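Local coordinates for SA0254 protein (Staphylococcus aureus subsp. aureus, PDB 2OOI) that is of unknown function but carries a UTRA domain, the effector-sensing module of GntR-type transcription regulators, and so probably responds to a small-molecule ligand, at residues S68-K72 with E73-Y77; G85-F88 with D89-S93. One frame throughout, in Å; residues are numbered along the deposited sequence.

Contacts 1 and 2 follow each other along the chain, neither nesting nor crossing, and each is a local turn of backbone that encloses no long loop. In residues 68-77, the end of strand 61-71 winds into the short helix 72-75; the chain then runs on to residues 85-93, where helix 87-94 begins. The two meet in space, their centres about 12 Å apart. Val75 CG2 packs on Leu91 CD2 at 3.7 Å, while Tyr90 OH probably hydrogen-bonds to Tyr77 O at 2.6 Å. Phe142 of strand 141-150 touches both Val75 and Leu91, so the two helices share a patch of the six-stranded antiparallel sheet.

Contact 1 of 2, residues S68-K72 with E73-Y77; sequences SYYHK and EIVKY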
# COMPACT_ATOMS: atom_id res chain seq x y z
N SER B 68 10.68 -11.88 -10.52
CA SER B 68 9.91 -13.00 -9.94
C SER B 68 10.66 -14.35 -9.92
O SER B 68 11.36 -14.69 -10.86
CB SER B 68 8.62 -13.22 -10.72
OG SER B 68 7.77 -12.09 -10.68
N TYR B 69 10.46 -15.13 -8.87
CA TYR B 69 10.89 -16.51 -8.87
C TYR B 69 9.71 -17.44 -8.70
O TYR B 69 8.90 -17.23 -7.79
CB TYR B 69 11.89 -16.78 -7.74
CG TYR B 69 13.17 -15.98 -7.81
CD1 TYR B 69 13.24 -14.68 -7.28
CD2 TYR B 69 14.31 -16.53 -8.36
CE1 TYR B 69 14.42 -13.95 -7.31
CE2 TYR B 69 15.49 -15.82 -8.40
CZ TYR B 69 15.54 -14.53 -7.87
OH TYR B 69 16.72 -13.85 -7.91
N TYR B 70 9.66 -18.48 -9.53
CA TYR B 70 8.60 -19.47 -9.51
C TYR B 70 9.11 -20.89 -9.24
O TYR B 70 10.07 -21.33 -9.85
CB TYR B 70 7.95 -19.50 -10.87
CG TYR B 70 7.23 -18.24 -11.22
CD1 TYR B 70 5.93 -18.05 -10.80
CD2 TYR B 70 7.83 -17.26 -11.99
CE1 TYR B 70 5.24 -16.92 -11.12
CE2 TYR B 70 7.15 -16.12 -12.31
CZ TYR B 70 5.86 -15.97 -11.88
OH TYR B 70 5.16 -14.86 -12.19
N HIS B 71 8.43 -21.61 -8.36
CA HIS B 71 8.76 -23.00 -8.08
C HIS B 71 8.31 -23.91 -9.23
O HIS B 71 7.11 -24.08 -9.49
CB HIS B 71 8.15 -23.40 -6.71
CG HIS B 71 8.55 -24.76 -6.22
ND1 HIS B 71 7.96 -25.36 -5.13
CD2 HIS B 71 9.46 -25.65 -6.69
CE1 HIS B 71 8.50 -26.55 -4.94
NE2 HIS B 71 9.41 -26.75 -5.88
N LYS B 72 9.28 -24.50 -9.92
CA LYS B 72 9.00 -25.23 -11.16
C LYS B 72 8.07 -26.41 -10.90
O LYS B 72 7.17 -26.68 -11.69
CB LYS B 72 10.31 -25.72 -11.79
CG LYS B 72 10.12 -26.40 -13.14
CD LYS B 72 11.44 -26.95 -13.66
CE LYS B 72 11.25 -27.64 -15.01
NZ LYS B 72 12.42 -28.49 -15.36
N GLU B 73 8.29 -27.10 -9.79
CA GLU B 73 7.51 -28.28 -9.44
C GLU B 73 6.02 -27.97 -9.28
O GLU B 73 5.18 -28.78 -9.69
CB GLU B 73 8.07 -28.93 -8.18
CG GLU B 73 7.33 -30.17 -7.68
CD GLU B 73 7.32 -31.31 -8.69
OE1 GLU B 73 8.33 -31.47 -9.41
OE2 GLU B 73 6.29 -32.03 -8.77
N ILE B 74 5.68 -26.83 -8.70
CA ILE B 74 4.28 -26.46 -8.52
C ILE B 74 3.68 -25.86 -9.79
O ILE B 74 2.60 -26.22 -10.21
CB ILE B 74 4.14 -25.48 -7.35
CG1 ILE B 74 4.47 -26.21 -6.04
CG2 ILE B 74 2.74 -24.86 -7.31
CD1 ILE B 74 4.61 -25.31 -4.86
N VAL B 75 4.42 -24.95 -10.40
CA VAL B 75 3.98 -24.23 -11.59
C VAL B 75 4.02 -25.12 -12.85
O VAL B 75 3.36 -24.84 -13.86
CB VAL B 75 4.87 -22.94 -11.73
CG1 VAL B 75 5.09 -22.55 -13.15
CG2 VAL B 75 4.29 -21.78 -10.90
N LYS B 76 4.83 -26.20 -12.78
CA LYS B 76 4.89 -27.28 -13.78
C LYS B 76 5.72 -26.89 -14.98
O LYS B 76 6.60 -27.66 -15.40
CB LYS B 76 3.51 -27.72 -14.27
CG LYS B 76 2.64 -28.41 -13.24
CD LYS B 76 1.32 -28.82 -13.82
CE LYS B 76 0.45 -29.48 -12.78
NZ LYS B 76 -0.87 -29.88 -13.36
N TYR B 77 5.41 -25.73 -15.56
CA TYR B 77 6.11 -25.24 -16.75
C TYR B 77 5.86 -23.75 -17.07
O TYR B 77 4.76 -23.26 -16.97
CB TYR B 77 5.76 -26.07 -17.98
CG TYR B 77 6.46 -25.61 -19.24
CD1 TYR B 77 7.68 -26.14 -19.62
CD2 TYR B 77 5.91 -24.63 -20.04
CE1 TYR B 77 8.32 -25.72 -20.78
CE2 TYR B 77 6.54 -24.19 -21.19
CZ TYR B 77 7.74 -24.73 -21.55
OH TYR B 77 8.33 -24.29 -22.70
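His71 O receives Val75 N at 3.0 Å in a nearly straight bond (170°), the first turn of the short helix into which strand 61-71 runs. A weak second bond reaches the same oxygen from Ile74 N, and Lys72 O takes Lys76 N at 2.6 Å. Lys76, with positive phi (80°), then breaks the helix. His71 occupies the N-cap and, with CG opposite its own backbone N (chi1 -173°), reaches its imidazole forward along the helix start, beside Glu73. One ring face lies over Ile74 N, NE2 comes to 3.4 Å from Glu73 CB, and ND1 to 3.4 Å from Ile74 CD1, whose side chain crosses that of His71 at about a right angle. The corner lies at the end of an inner strand of the UTRA sheet, 61-71, which runs between strands 49-58 and 141-150. Glu73 bends away beyond CG, as suits an exposed acid, and its carboxylate makes no contact with the imidazole. Lys72 instead stretches out fully, carrying NZ to a salt bridge with Glu29. On the buried side, the compact branched Val75 sets CG2 obliquely against Tyr70 CD1 at 4.1 Å.

Contact 2 of 2, residues G85-F88 with D89-S93; sequences GSIF and DYLES
Ser86 and Asp89 make an N-terminal helix cap: the contact is the N-cap and first two turns of helix 87-94, which packs against the antiparallel sheet through strands 49-58, 99-110 and 141-150. At the N-cap, Ser86 OG accepts Asp89 N at 3.0 Å and 154°, taking up one of the N-H groups that the start of a helix leaves without a carbonyl. Serine suits this place because its hydroxyl is short enough to fold back; chi1 of 171° swings OG round to the helix end. The spacing Ser-x-x-Asp resembles a capping box, but only half of it forms, since Asp89 OD2 stays 5.3 Å from Ser86 N. The carboxylate instead lies beside the serine side chain, where its negative charge would probably be favourable near the positive end of the helix dipole. UTRA domains share the chorismate lyase-like fold, in which helices cover an antiparallel sheet, and here Leu91 belongs to the buried face. Its CD1 touches both Ile87 CG2 and Phe88 CD1, each at 3.8 Å; all three side chains point much the same way, and the methyl meets the phenyl ring obliquely. Leu52 touches Ile87, Asp143 touches Phe88, and Phe134 meets the ring of Phe88, whose side chain comes within about 3 Å of a bound zinc ion at the nearest atoms. Main-chain bonds Leu91 N to Ile87 O (2.9 Å) and Glu92 N to Phe88 O (3.0 Å) carry the helix onward. Next along, Asp89 O holds both Ser93 N and Ser93 OG, the hydroxyl at 2.8 Å approaching from above the carbonyl plane. Tyr90 leads its ring away from this turn, against Leu78 and Ile82.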
# COMPACT_ATOMS: atom_id res chain seq x y z
N GLY B 85 2.41 -12.56 -21.52
CA GLY B 85 1.03 -12.30 -21.12
C GLY B 85 0.82 -12.43 -19.64
O GLY B 85 1.76 -12.30 -18.86
N SER B 86 -0.42 -12.70 -19.25
CA SER B 86 -0.77 -12.89 -17.84
C SER B 86 -0.33 -14.24 -17.35
O SER B 86 -0.87 -15.27 -17.77
CB SER B 86 -2.28 -12.80 -17.63
OG SER B 86 -2.62 -13.20 -16.31
N ILE B 87 0.64 -14.25 -16.45
CA ILE B 87 1.16 -15.51 -15.92
C ILE B 87 0.09 -16.15 -15.04
O ILE B 87 -0.06 -17.35 -15.01
CB ILE B 87 2.44 -15.29 -15.11
CG1 ILE B 87 3.56 -14.85 -16.06
CG2 ILE B 87 2.81 -16.55 -14.32
CD1 ILE B 87 4.83 -14.44 -15.35
N PHE B 88 -0.68 -15.33 -14.37
CA PHE B 88 -1.69 -15.87 -13.49
C PHE B 88 -2.90 -16.51 -14.22
O PHE B 88 -3.49 -17.46 -13.69
CB PHE B 88 -2.04 -14.81 -12.41
CG PHE B 88 -0.86 -14.56 -11.46
CD1 PHE B 88 -0.62 -15.44 -10.36
CD2 PHE B 88 -0.08 -13.42 -11.57
CE1 PHE B 88 0.39 -15.21 -9.44
CE2 PHE B 88 0.95 -13.20 -10.65
CZ PHE B 88 1.17 -14.10 -9.57
N ASP B 89 -3.23 -16.04 -15.42
CA ASP B 89 -4.28 -16.69 -16.22
C ASP B 89 -3.78 -18.03 -16.69
O ASP B 89 -4.52 -19.01 -16.64
CB ASP B 89 -4.69 -15.87 -17.47
CG ASP B 89 -5.38 -14.56 -17.12
OD1 ASP B 89 -5.80 -14.37 -15.94
OD2 ASP B 89 -5.50 -13.72 -18.03
N TYR B 90 -2.54 -18.07 -17.16
CA TYR B 90 -1.93 -19.33 -17.56
C TYR B 90 -1.97 -20.30 -16.39
O TYR B 90 -2.43 -21.45 -16.52
CB TYR B 90 -0.50 -19.11 -18.03
CG TYR B 90 0.36 -20.35 -18.21
CD1 TYR B 90 1.24 -20.76 -17.22
CD2 TYR B 90 0.32 -21.10 -19.40
CE1 TYR B 90 2.04 -21.87 -17.38
CE2 TYR B 90 1.14 -22.24 -19.57
CZ TYR B 90 1.99 -22.61 -18.54
OH TYR B 90 2.81 -23.72 -18.66
N LEU B 91 -1.53 -19.83 -15.23
CA LEU B 91 -1.49 -20.68 -14.07
C LEU B 91 -2.87 -21.26 -13.74
O LEU B 91 -2.98 -22.45 -13.49
CB LEU B 91 -0.88 -19.92 -12.88
CG LEU B 91 0.59 -19.46 -12.91
CD1 LEU B 91 1.01 -18.61 -11.72
CD2 LEU B 91 1.51 -20.62 -13.10
N GLU B 92 -3.92 -20.46 -13.78
CA GLU B 92 -5.27 -20.98 -13.48
C GLU B 92 -5.96 -21.66 -14.67
O GLU B 92 -6.54 -22.71 -14.51
CB GLU B 92 -6.18 -19.88 -12.94
CG GLU B 92 -5.79 -19.37 -11.58
CD GLU B 92 -6.69 -18.23 -11.09
OE1 GLU B 92 -7.60 -17.83 -11.87
OE2 GLU B 92 -6.47 -17.72 -9.95
N SER B 93 -5.90 -21.05 -15.85
CA SER B 93 -6.59 -21.60 -17.01
C SER B 93 -5.91 -22.84 -17.56
O SER B 93 -6.58 -23.81 -17.84
CB SER B 93 -6.70 -20.56 -18.12
OG SER B 93 -7.16 -19.32 -17.59